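Side-chain contacts in short chain dehydrogenase (Mycobacterium smegmatis, PDB 3UCX), which probably catalyses a nicotinamide-dependent oxidation or reduction, as members of its Rossmann-fold family do, on a substrate not yet identified: residues V19-G24 / G195-S200; R126-F131 / V142-S147; N186-G191 / D233-A238; I239-S244 / Q253-N258. All coordinates share one frame; numbering follows the deposited sequence.

Contact 1. Residues V19-G24 / G195-S200; sequences VGPALG and GGTLKS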
loop_
_atom_site.group_PDB
_atom_site.type_symbol
_atom_site.label_atom_id
_atom_site.label_comp_id
_atom_site.label_asym_id
_atom_site.label_seq_id
_atom_site.Cartn_x
_atom_site.Cartn_y
_atom_site.Cartn_z
ATOM N N VAL A 19 27.294 9.236 -8.971
ATOM C CA VAL A 19 27.448 9.052 -10.402
ATOM C C VAL A 19 28.339 7.846 -10.658
ATOM O O VAL A 19 29.543 7.874 -10.368
ATOM C CB VAL A 19 28.062 10.308 -11.068
ATOM C CG1 VAL A 19 28.202 10.127 -12.575
ATOM C CG2 VAL A 19 27.225 11.542 -10.764
ATOM N N GLY A 20 27.749 6.785 -11.195
ATOM C CA GLY A 20 28.504 5.599 -11.572
ATOM C C GLY A 20 28.462 5.422 -13.073
ATOM O O GLY A 20 28.000 6.305 -13.784
ATOM N N PRO A 21 28.943 4.276 -13.567
ATOM C CA PRO A 21 29.067 4.029 -15.000
ATOM C C PRO A 21 27.726 3.745 -15.709
ATOM O O PRO A 21 27.644 3.830 -16.935
ATOM C CB PRO A 21 29.964 2.784 -15.040
ATOM C CG PRO A 21 29.602 2.049 -13.794
ATOM C CD PRO A 21 29.357 3.111 -12.767
ATOM N N ALA A 22 26.691 3.412 -14.937
ATOM C CA ALA A 22 25.403 2.991 -15.483
ATOM C C ALA A 22 24.409 4.152 -15.428
ATOM O O ALA A 22 24.587 5.164 -16.118
ATOM C CB ALA A 22 24.873 1.777 -14.722
ATOM N N LEU A 23 23.378 4.031 -14.596
ATOM C CA LEU A 23 22.299 5.032 -14.596
ATOM C C LEU A 23 22.838 6.457 -14.418
ATOM O O LEU A 23 22.382 7.391 -15.088
ATOM C CB LEU A 23 21.284 4.719 -13.506
ATOM C CG LEU A 23 20.120 5.705 -13.395
ATOM C CD1 LEU A 23 19.280 5.779 -14.671
ATOM C CD2 LEU A 23 19.267 5.345 -12.178
ATOM N N GLY A 24 23.795 6.624 -13.515
ATOM C CA GLY A 24 24.374 7.944 -13.249
ATOM C C GLY A 24 24.921 8.658 -14.470
ATOM O O GLY A 24 24.715 9.864 -14.662
ATOM N N GLY A 195 21.558 -2.092 -19.552
ATOM C CA GLY A 195 22.557 -1.312 -20.236
ATOM C C GLY A 195 23.860 -2.093 -20.224
ATOM O O GLY A 195 23.879 -3.286 -19.889
ATOM N N GLY A 196 24.950 -1.418 -20.572
ATOM C CA GLY A 196 26.261 -2.079 -20.697
ATOM C C GLY A 196 26.700 -2.709 -19.396
ATOM O O GLY A 196 27.180 -3.836 -19.388
ATOM N N THR A 197 26.491 -2.008 -18.279
ATOM C CA THR A 197 26.901 -2.528 -16.972
ATOM C C THR A 197 26.156 -3.801 -16.552
ATOM O O THR A 197 26.772 -4.776 -16.103
ATOM C CB THR A 197 26.716 -1.469 -15.873
ATOM O OG1 THR A 197 27.495 -0.309 -16.185
ATOM C CG2 THR A 197 27.135 -2.010 -14.510
ATOM N N LEU A 198 24.830 -3.791 -16.665
ATOM C CA LEU A 198 24.050 -4.972 -16.310
ATOM C C LEU A 198 24.326 -6.137 -17.270
ATOM O O LEU A 198 24.339 -7.282 -16.852
ATOM C CB LEU A 198 22.553 -4.668 -16.286
ATOM C CG LEU A 198 21.690 -5.824 -15.765
ATOM C CD1 LEU A 198 22.076 -6.225 -14.334
ATOM C CD2 LEU A 198 20.206 -5.482 -15.852
ATOM N N LYS A 199 24.540 -5.835 -18.540
ATOM C CA LYS A 199 24.897 -6.868 -19.509
ATOM C C LYS A 199 26.184 -7.612 -19.112
ATOM O O LYS A 199 26.205 -8.848 -19.131
ATOM C CB LYS A 199 25.035 -6.287 -20.902
ATOM C CG LYS A 199 25.399 -7.348 -21.942
ATOM C CD LYS A 199 25.151 -6.872 -23.356
ATOM C CE LYS A 199 25.663 -7.891 -24.368
ATOM N NZ LYS A 199 24.815 -7.870 -25.598
ATOM N N SER A 200 27.229 -6.873 -18.708
ATOM C CA SER A 200 28.502 -7.510 -18.290
ATOM C C SER A 200 28.269 -8.397 -17.095
ATOM O O SER A 200 28.890 -9.448 -16.950
ATOM C CB SER A 200 29.578 -6.490 -17.904
ATOM O OG SER A 200 29.745 -5.530 -18.907
#

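Contact 2. Residues R126-F131 / V142-S147; sequences RLIQGF and VVNVNS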
loop_
_atom_site.group_PDB
_atom_site.type_symbol
_atom_site.label_atom_id
_atom_site.label_comp_id
_atom_site.label_asym_id
_atom_site.label_seq_id
_atom_site.Cartn_x
_atom_site.Cartn_y
_atom_site.Cartn_z
ATOM N N ARG A 126 22.077 14.269 4.220
ATOM C CA ARG A 126 23.134 15.285 4.293
ATOM C C ARG A 126 23.162 16.157 3.041
ATOM O O ARG A 126 23.235 17.388 3.135
ATOM C CB ARG A 126 24.494 14.613 4.510
ATOM C CG ARG A 126 25.437 15.389 5.386
ATOM C CD ARG A 126 26.783 14.675 5.592
ATOM N NE ARG A 126 26.875 14.055 6.917
ATOM C CZ ARG A 126 26.696 12.768 7.183
ATOM N NH1 ARG A 126 26.423 11.906 6.223
ATOM N NH2 ARG A 126 26.815 12.331 8.432
ATOM N N LEU A 127 23.074 15.531 1.876
ATOM C CA LEU A 127 22.992 16.259 0.601
ATOM C C LEU A 127 21.802 17.176 0.504
ATOM O O LEU A 127 21.928 18.327 0.104
ATOM C CB LEU A 127 22.905 15.300 -0.591
ATOM C CG LEU A 127 24.157 15.095 -1.403
ATOM C CD1 LEU A 127 24.699 16.432 -1.924
ATOM C CD2 LEU A 127 25.116 14.430 -0.438
ATOM N N ILE A 128 20.631 16.631 0.813
ATOM C CA ILE A 128 19.386 17.373 0.736
ATOM C C ILE A 128 19.448 18.566 1.677
ATOM O O ILE A 128 19.063 19.664 1.288
ATOM C CB ILE A 128 18.156 16.493 1.021
ATOM C CG1 ILE A 128 17.962 15.459 -0.130
ATOM C CG2 ILE A 128 16.914 17.354 1.219
ATOM C CD1 ILE A 128 17.115 14.249 0.214
ATOM N N GLN A 129 19.931 18.352 2.898
ATOM C CA GLN A 129 20.024 19.427 3.877
ATOM C C GLN A 129 21.023 20.496 3.448
ATOM O O GLN A 129 20.734 21.706 3.548
ATOM C CB GLN A 129 20.362 18.862 5.260
ATOM C CG GLN A 129 19.203 18.033 5.806
ATOM C CD GLN A 129 19.386 17.503 7.218
ATOM O OE1 GLN A 129 20.520 17.291 7.683
ATOM N NE2 GLN A 129 18.262 17.270 7.909
ATOM N N GLY A 130 22.186 20.058 2.948
ATOM C CA GLY A 130 23.203 20.965 2.445
ATOM C C GLY A 130 22.694 21.888 1.358
ATOM O O GLY A 130 23.034 23.075 1.322
ATOM N N PHE A 131 21.875 21.338 0.473
ATOM C CA PHE A 131 21.289 22.106 -0.612
ATOM C C PHE A 131 19.898 22.671 -0.338
ATOM O O PHE A 131 19.280 23.225 -1.230
ATOM C CB PHE A 131 21.321 21.263 -1.897
ATOM C CG PHE A 131 22.699 21.199 -2.521
ATOM C CD1 PHE A 131 23.291 22.334 -3.024
ATOM C CD2 PHE A 131 23.400 20.011 -2.577
ATOM C CE1 PHE A 131 24.548 22.291 -3.600
ATOM C CE2 PHE A 131 24.651 19.949 -3.155
ATOM C CZ PHE A 131 25.239 21.091 -3.655
ATOM N N VAL A 142 13.849 17.495 -5.468
ATOM C CA VAL A 142 14.713 16.416 -5.098
ATOM C C VAL A 142 14.129 15.148 -5.704
ATOM O O VAL A 142 12.933 14.933 -5.608
ATOM C CB VAL A 142 14.779 16.229 -3.581
ATOM C CG1 VAL A 142 15.591 14.957 -3.240
ATOM C CG2 VAL A 142 15.348 17.507 -2.917
ATOM N N VAL A 143 14.974 14.348 -6.344
ATOM C CA VAL A 143 14.612 12.983 -6.746
ATOM C C VAL A 143 15.586 12.016 -6.112
ATOM O O VAL A 143 16.791 12.043 -6.408
ATOM C CB VAL A 143 14.620 12.748 -8.272
ATOM C CG1 VAL A 143 14.037 11.360 -8.592
ATOM C CG2 VAL A 143 13.830 13.824 -8.997
ATOM N N ASN A 144 15.057 11.136 -5.271
ATOM C CA ASN A 144 15.837 10.072 -4.687
ATOM C C ASN A 144 15.606 8.784 -5.463
ATOM O O ASN A 144 14.470 8.335 -5.580
ATOM C CB ASN A 144 15.485 9.890 -3.216
ATOM C CG ASN A 144 15.924 11.060 -2.369
ATOM O OD1 ASN A 144 16.873 11.743 -2.717
ATOM N ND2 ASN A 144 15.211 11.311 -1.269
ATOM N N VAL A 145 16.680 8.218 -6.007
ATOM C CA VAL A 145 16.601 6.943 -6.703
ATOM C C VAL A 145 16.556 5.860 -5.653
ATOM O O VAL A 145 17.499 5.685 -4.853
ATOM C CB VAL A 145 17.751 6.733 -7.687
ATOM C CG1 VAL A 145 17.624 5.359 -8.392
ATOM C CG2 VAL A 145 17.766 7.872 -8.703
ATOM N N ASN A 146 15.426 5.161 -5.619
ATOM C CA ASN A 146 15.211 4.089 -4.668
ATOM C C ASN A 146 15.289 2.735 -5.426
ATOM O O ASN A 146 16.172 2.555 -6.284
ATOM C CB ASN A 146 13.882 4.353 -3.935
ATOM C CG ASN A 146 13.784 3.637 -2.603
ATOM O OD1 ASN A 146 13.704 2.399 -2.579
ATOM N ND2 ASN A 146 13.767 4.399 -1.481
ATOM N N SER A 147 14.428 1.780 -5.111
ATOM C CA SER A 147 14.547 0.437 -5.679
ATOM C C SER A 147 13.258 -0.349 -5.555
ATOM O O SER A 147 12.531 -0.231 -4.576
ATOM C CB SER A 147 15.654 -0.352 -4.986
ATOM O OG SER A 147 15.672 -1.728 -5.401
#

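Contact 3. Residues N186-G191 / D233-A238; sequences NSVLPG and DEVASA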
loop_
_atom_site.group_PDB
_atom_site.type_symbol
_atom_site.label_atom_id
_atom_site.label_comp_id
_atom_site.label_asym_id
_atom_site.label_seq_id
_atom_site.Cartn_x
_atom_site.Cartn_y
_atom_site.Cartn_z
ATOM N N ASN A 186 10.459 13.601 -4.546
ATOM C CA ASN A 186 9.881 12.346 -5.052
ATOM C C ASN A 186 10.939 11.260 -5.169
ATOM O O ASN A 186 12.156 11.542 -5.123
ATOM C CB ASN A 186 9.227 12.590 -6.424
ATOM C CG ASN A 186 8.043 13.541 -6.350
ATOM O OD1 ASN A 186 6.964 13.163 -5.891
ATOM N ND2 ASN A 186 8.250 14.801 -6.765
ATOM N N SER A 187 10.476 10.026 -5.366
ATOM C CA SER A 187 11.348 8.871 -5.541
ATOM C C SER A 187 11.052 8.171 -6.868
ATOM O O SER A 187 9.910 8.182 -7.358
ATOM C CB SER A 187 11.129 7.877 -4.393
ATOM O OG SER A 187 11.358 8.462 -3.112
ATOM N N VAL A 188 12.088 7.581 -7.459
ATOM C CA VAL A 188 11.948 6.721 -8.638
ATOM C C VAL A 188 12.499 5.328 -8.242
ATOM O O VAL A 188 13.599 5.219 -7.666
ATOM C CB VAL A 188 12.646 7.297 -9.877
ATOM C CG1 VAL A 188 12.673 6.283 -11.038
ATOM C CG2 VAL A 188 12.006 8.629 -10.318
ATOM N N LEU A 189 11.692 4.295 -8.475
ATOM C CA LEU A 189 11.960 2.930 -7.993
ATOM C C LEU A 189 12.161 1.984 -9.173
ATOM O O LEU A 189 11.214 1.392 -9.670
ATOM C CB LEU A 189 10.805 2.408 -7.147
ATOM C CG LEU A 189 10.699 2.936 -5.711
ATOM C CD1 LEU A 189 10.619 4.466 -5.709
ATOM C CD2 LEU A 189 9.482 2.304 -5.028
ATOM N N PRO A 190 13.397 1.851 -9.626
ATOM C CA PRO A 190 13.659 0.885 -10.692
ATOM C C PRO A 190 13.945 -0.509 -10.147
ATOM O O PRO A 190 14.421 -0.654 -8.996
ATOM C CB PRO A 190 14.913 1.452 -11.347
ATOM C CG PRO A 190 15.651 2.082 -10.206
ATOM C CD PRO A 190 14.595 2.632 -9.274
ATOM N N GLY A 191 13.675 -1.525 -10.961
ATOM C CA GLY A 191 14.233 -2.845 -10.714
ATOM C C GLY A 191 15.598 -2.922 -11.382
ATOM O O GLY A 191 16.395 -1.989 -11.292
ATOM N N ASP A 233 17.999 4.574 -20.130
ATOM C CA ASP A 233 17.250 5.725 -20.622
ATOM C C ASP A 233 15.824 5.785 -20.056
ATOM O O ASP A 233 15.326 6.860 -19.770
ATOM C CB ASP A 233 17.218 5.798 -22.156
ATOM C CG ASP A 233 18.437 6.524 -22.735
ATOM O OD1 ASP A 233 18.862 7.590 -22.220
ATOM O OD2 ASP A 233 18.974 6.035 -23.736
ATOM N N GLU A 234 15.156 4.646 -19.926
ATOM C CA GLU A 234 13.761 4.661 -19.456
ATOM C C GLU A 234 13.680 5.089 -17.998
ATOM O O GLU A 234 12.745 5.788 -17.594
ATOM C CB GLU A 234 13.075 3.292 -19.678
ATOM C CG GLU A 234 12.680 3.079 -21.145
ATOM C CD GLU A 234 12.256 1.653 -21.496
ATOM O OE1 GLU A 234 12.741 0.706 -20.858
ATOM O OE2 GLU A 234 11.436 1.493 -22.415
ATOM N N VAL A 235 14.656 4.673 -17.203
ATOM C CA VAL A 235 14.669 5.063 -15.794
ATOM C C VAL A 235 15.047 6.549 -15.710
ATOM O O VAL A 235 14.417 7.335 -14.960
ATOM C CB VAL A 235 15.621 4.183 -14.966
ATOM C CG1 VAL A 235 15.699 4.686 -13.503
ATOM C CG2 VAL A 235 15.183 2.720 -15.062
ATOM N N ALA A 236 16.050 6.952 -16.492
ATOM C CA ALA A 236 16.420 8.357 -16.595
ATOM C C ALA A 236 15.248 9.264 -16.988
ATOM O O ALA A 236 15.084 10.379 -16.436
ATOM C CB ALA A 236 17.585 8.531 -17.577
ATOM N N SER A 237 14.451 8.836 -17.965
ATOM C CA SER A 237 13.276 9.621 -18.359
ATOM C C SER A 237 12.318 9.904 -17.184
ATOM O O SER A 237 11.776 11.006 -17.063
ATOM C CB SER A 237 12.497 8.913 -19.464
ATOM O OG SER A 237 13.237 8.898 -20.687
ATOM N N ALA A 238 12.070 8.891 -16.368
ATOM C CA ALA A 238 11.218 9.034 -15.173
ATOM C C ALA A 238 11.810 10.056 -14.188
ATOM O O ALA A 238 11.088 10.876 -13.628
ATOM C CB ALA A 238 11.053 7.691 -14.478
#

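Contact 4. Residues I239-S244 / Q253-N258; sequences ILFMAS and QALDVN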
loop_
_atom_site.group_PDB
_atom_site.type_symbol
_atom_site.label_atom_id
_atom_site.label_comp_id
_atom_site.label_asym_id
_atom_site.label_seq_id
_atom_site.Cartn_x
_atom_site.Cartn_y
_atom_site.Cartn_z
ATOM N N ILE A 239 13.122 9.992 -13.990
ATOM C CA ILE A 239 13.822 10.903 -13.075
ATOM C C ILE A 239 13.765 12.332 -13.614
ATOM O O ILE A 239 13.480 13.281 -12.882
ATOM C CB ILE A 239 15.281 10.461 -12.859
ATOM C CG1 ILE A 239 15.319 9.141 -12.100
ATOM C CG2 ILE A 239 16.090 11.528 -12.128
ATOM C CD1 ILE A 239 16.660 8.441 -12.168
ATOM N N LEU A 240 14.040 12.490 -14.902
ATOM C CA LEU A 240 13.919 13.807 -15.552
ATOM C C LEU A 240 12.524 14.406 -15.417
ATOM O O LEU A 240 12.391 15.603 -15.101
ATOM C CB LEU A 240 14.333 13.741 -17.022
ATOM C CG LEU A 240 15.819 14.026 -17.285
ATOM C CD1 LEU A 240 16.728 13.029 -16.566
ATOM C CD2 LEU A 240 16.029 13.972 -18.790
ATOM N N PHE A 241 11.485 13.592 -15.624
ATOM C CA PHE A 241 10.105 14.048 -15.452
ATOM C C PHE A 241 9.879 14.595 -14.037
ATOM O O PHE A 241 9.428 15.736 -13.874
ATOM C CB PHE A 241 9.109 12.917 -15.724
ATOM C CG PHE A 241 7.722 13.197 -15.243
ATOM C CD1 PHE A 241 6.913 14.088 -15.904
ATOM C CD2 PHE A 241 7.242 12.588 -14.116
ATOM C CE1 PHE A 241 5.613 14.348 -15.454
ATOM C CE2 PHE A 241 5.964 12.841 -13.648
ATOM C CZ PHE A 241 5.153 13.730 -14.332
ATOM N N MET A 242 10.236 13.784 -13.039
ATOM C CA MET A 242 10.074 14.172 -11.629
ATOM C C MET A 242 10.895 15.409 -11.254
ATOM O O MET A 242 10.482 16.186 -10.391
ATOM C CB MET A 242 10.469 13.020 -10.709
ATOM C CG MET A 242 9.450 11.900 -10.630
ATOM S SD MET A 242 7.892 12.490 -9.919
ATOM C CE MET A 242 7.165 10.953 -9.339
ATOM N N ALA A 243 12.055 15.581 -11.894
ATOM C CA ALA A 243 12.918 16.754 -11.662
ATOM C C ALA A 243 12.394 18.020 -12.327
ATOM O O ALA A 243 12.758 19.132 -11.932
ATOM C CB ALA A 243 14.343 16.469 -12.140
ATOM N N SER A 244 11.539 17.865 -13.326
ATOM C CA SER A 244 11.107 18.946 -14.171
ATOM C C SER A 244 9.827 19.609 -13.698
ATOM O O SER A 244 9.085 19.076 -12.881
ATOM C CB SER A 244 10.858 18.413 -15.594
ATOM O OG SER A 244 9.567 17.825 -15.670
ATOM N N GLN A 253 5.792 11.289 -3.845
ATOM C CA GLN A 253 5.387 10.102 -4.608
ATOM C C GLN A 253 6.571 9.232 -4.977
ATOM O O GLN A 253 7.687 9.716 -5.108
ATOM C CB GLN A 253 4.655 10.503 -5.893
ATOM C CG GLN A 253 3.461 11.408 -5.645
ATOM C CD GLN A 253 2.524 10.904 -4.554
ATOM O OE1 GLN A 253 2.201 9.719 -4.498
ATOM N NE2 GLN A 253 2.069 11.828 -3.665
ATOM N N ALA A 254 6.291 7.936 -5.141
ATOM C CA ALA A 254 7.230 6.958 -5.617
ATOM C C ALA A 254 6.748 6.511 -7.015
ATOM O O ALA A 254 5.629 6.040 -7.168
ATOM C CB ALA A 254 7.259 5.762 -4.649
ATOM N N LEU A 255 7.576 6.663 -8.029
ATOM C CA LEU A 255 7.203 6.230 -9.384
ATOM C C LEU A 255 8.065 5.013 -9.728
ATOM O O LEU A 255 9.290 5.105 -9.814
ATOM C CB LEU A 255 7.447 7.360 -10.366
ATOM C CG LEU A 255 7.203 7.118 -11.868
ATOM C CD1 LEU A 255 5.755 6.693 -12.082
ATOM C CD2 LEU A 255 7.554 8.333 -12.728
ATOM N N ASP A 256 7.421 3.870 -9.872
ATOM C CA ASP A 256 8.116 2.610 -10.110
ATOM C C ASP A 256 8.357 2.446 -11.587
ATOM O O ASP A 256 7.440 2.629 -12.379
ATOM C CB ASP A 256 7.268 1.445 -9.611
ATOM C CG ASP A 256 7.109 1.432 -8.089
ATOM O OD1 ASP A 256 6.467 2.352 -7.546
ATOM O OD2 ASP A 256 7.601 0.493 -7.441
ATOM N N VAL A 257 9.592 2.124 -11.954
ATOM C CA VAL A 257 9.964 1.936 -13.356
ATOM C C VAL A 257 10.471 0.499 -13.439
ATOM O O VAL A 257 11.646 0.221 -13.193
ATOM C CB VAL A 257 11.018 2.947 -13.834
ATOM C CG1 VAL A 257 11.283 2.792 -15.343
ATOM C CG2 VAL A 257 10.610 4.392 -13.527
ATOM N N ASN A 258 9.563 -0.409 -13.758
ATOM C CA ASN A 258 9.835 -1.826 -13.665
ATOM C C ASN A 258 9.102 -2.684 -14.662
ATOM O O ASN A 258 9.025 -3.912 -14.484
ATOM C CB ASN A 258 9.550 -2.304 -12.226
ATOM C CG ASN A 258 8.105 -2.127 -11.806
ATOM O OD1 ASN A 258 7.194 -2.089 -12.639
ATOM N ND2 ASN A 258 7.872 -2.051 -10.479
#

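Contact 1. Residues V19-G24 / G195-S200
The backbones come nearest at Ala22 and Thr197, whose CA atoms lie 5.9 Å apart where the loop entering helix 23-33 faces the first turn of helix 196-208. From the helix, Thr197 alone makes the contact; from the loop, Pro21 and Ala22 meet it. A chi1 of -59° sets Thr197 OG1 beside the backbone N and CG2 anti to it, which directs OG1 at the loop, 3.7 Å from Ala22 CB and 4.0 Å from Pro21 CG. The proline ring and the threonine cross at about a right angle, and OG1 lies against Pro21 CB and CG. Residue types suit the tight bend: Pro21 stiffens the turn, the small Ala22 takes the N-cap position, and Gly24, with no side chain, packs its CA 4.1 Å from Gly20 N. On the helix side, Ser200 OG and Ser200 N reach Gly196 O from opposite faces of its carbonyl plane. By position and sequence, 19-24 probably corresponds to the glycine-rich cofactor-binding turn of short-chain dehydrogenases, and 196-208 to the helix beside the substrate cleft in relatives. With no hydrogen bond or ion pair between the segments, a hydroxyl against carbon is a weak tie between a turn and the start of a helix.

Contact 2. Residues R126-F131 / V142-S147
A right-handed beta-alpha-beta crossover of the Rossmann fold brings Ile128, near the end of helix 110-130, down onto Val142 and Asn144 of strand 141-145 of the central parallel sheet. The crossover starts from the neighbouring parallel strand 91-94. Ile128 holds CG1 beside the backbone N (chi1 -68°), anti to the carbonyl carbon, and an extended chi2 of 160° carries CD1 onto the sheet. There CD1 lies 3.8 Å from Val142 CG1, the two side chains crossing at roughly a right angle. Ile128 CD1 also meets the end of the Asn144 amide, which approaches from the opposite direction, 3.8 Å from ND2 and 3.9 Å from OD1. Branched residues suit both partners, since isoleucine gives the helix a long reach and valine favours the extended strand. Asn144 can tolerate an apolar neighbour because its polar atoms are engaged with others, OD1 with Asn94 ND2 and ND2 with Ser171 OG. Where the strand ends, Asn146 OD1 takes the N-H of Ser147 in its carbonyl plane, on a lone pair, at 2.7 Å; the N-H...O angle of 131° makes this a bent bond. Away from the strand, Arg126 forms a salt bridge with Asp72 and a cation-pi contact with Phe110 of the second subunit. Between these two segments no hydrogen bond forms, and the join is van der Waals contact, while hydrogen bonds from outside keep the buried amide of Asn144 from turning.

Contact 3. Residues N186-G191 / D233-A238
Pro190 and Val235 make the closest part of this interface, where both methyls of Val235 lie against Pro190 CB: CG2 is 3.9 Å and CG1 4.0 Å from it. Val235 reaches this pose with CG1 anti to its backbone N (chi1 176°). About one turn further along the helix, Ala238 CB lies 4.1 Å from Val188 CG1, which also comes within 4.2 Å of Val235 CG1. Strand residues two apart therefore meet helix residues three apart, which fits the alternation of a strand and the turn of a helix. Valine fits the strand and fills the gap to the helix, whereas alanine, with only a methyl, lets the helix settle close. The segments of strand 184-190 and helix 232-243 run nearly antiparallel, at 165°, with their axes 9.2 Å apart. This is the helix-on-sheet layer of the Rossmann fold, and the Pro190-Gly191 pair that closes the strand matches the proline-glycine step found there in many short-chain dehydrogenases. Toward the start of the helix segment the contact gives way to partly exposed polar residues. Asp233 and Glu234 touch nothing of the strand; Asp233 OD1 instead forms salt bridges to Arg29 and Arg30 of helix 23-33. Glu234 OE2 pairs with Arg228 and is hydrogen-bonded to Ser248 of the third subunit. Further along, Leu246 and Ile250 of that subunit pack on Ser237 and Ala238.

Contact 4. Residues I239-S244 / Q253-N258
Apolar contacts between Met242 and Leu255 carry this interface, with Phe241 at its margin. Met242 is bent at chi2 (-63°), which turns its CE methyl toward the strand, 3.7 Å from Leu255 CB; the same methyl lies 4.3 Å from Gln253 CB. A flexible, unbranched thioether suits the spot, because it can bend to bridge Leu255 of the strand and Gln253 just before it. Leu255 in turn extends a delta methyl to Phe241, CD2 to CD2, at 4.5 Å, meeting the ring obliquely. No hydrogen bond crosses between the segments; they stay within 239-244 or run outward. At the end of helix 232-243, Phe241 O accepts two bonds, from Ser244 OG at 2.8 Å and from Ser244 N at 3.0 Å. The hydroxyl is tilted 19° from the carbonyl plane. A serine suits this exit, since its hydroxyl adds a second donor to the one its backbone N-H supplies. The amide of Gln253 looks away from the helix: NE2 is bonded to Thr251 O and to Tyr262 O of the third subunit, while OE1 accepts from Ala264 N of that subunit. Aromatic stacking also crosses the chain boundary, where Phe241 stacks on Phe241 of the third subunit, which places that ring between chains. Pairing of this last helix and the edge strand 254-257 with their copies is the arrangement by which tetrameric short-chain dehydrogenases form one of their dimer interfaces.

How the contacts relate
Contacts 2, 3 and 4 lie in the core and rest on one parallel sheet, whereas contact 1 sits at the surface, joining two loop-helix junctions. Contacts 3 and 4 share helix 232-243 and use the neighbouring strands 184-190 and 254-257; contact 2 uses strand 141-145, which borders 184-190. Leu23 links contact 1 to the others, packing on Val145, Val235 and Ile239. Chemistry follows place: the core contacts rely on methyl groups, with several polar groups bonded to residues beyond the segments, as for Asn144 and Gln253, while contact 1 sets a hydroxyl against carbon. Contacts 3 and 4 also touch the third subunit, and contact 2 the second, but contact 1 meets no other chain.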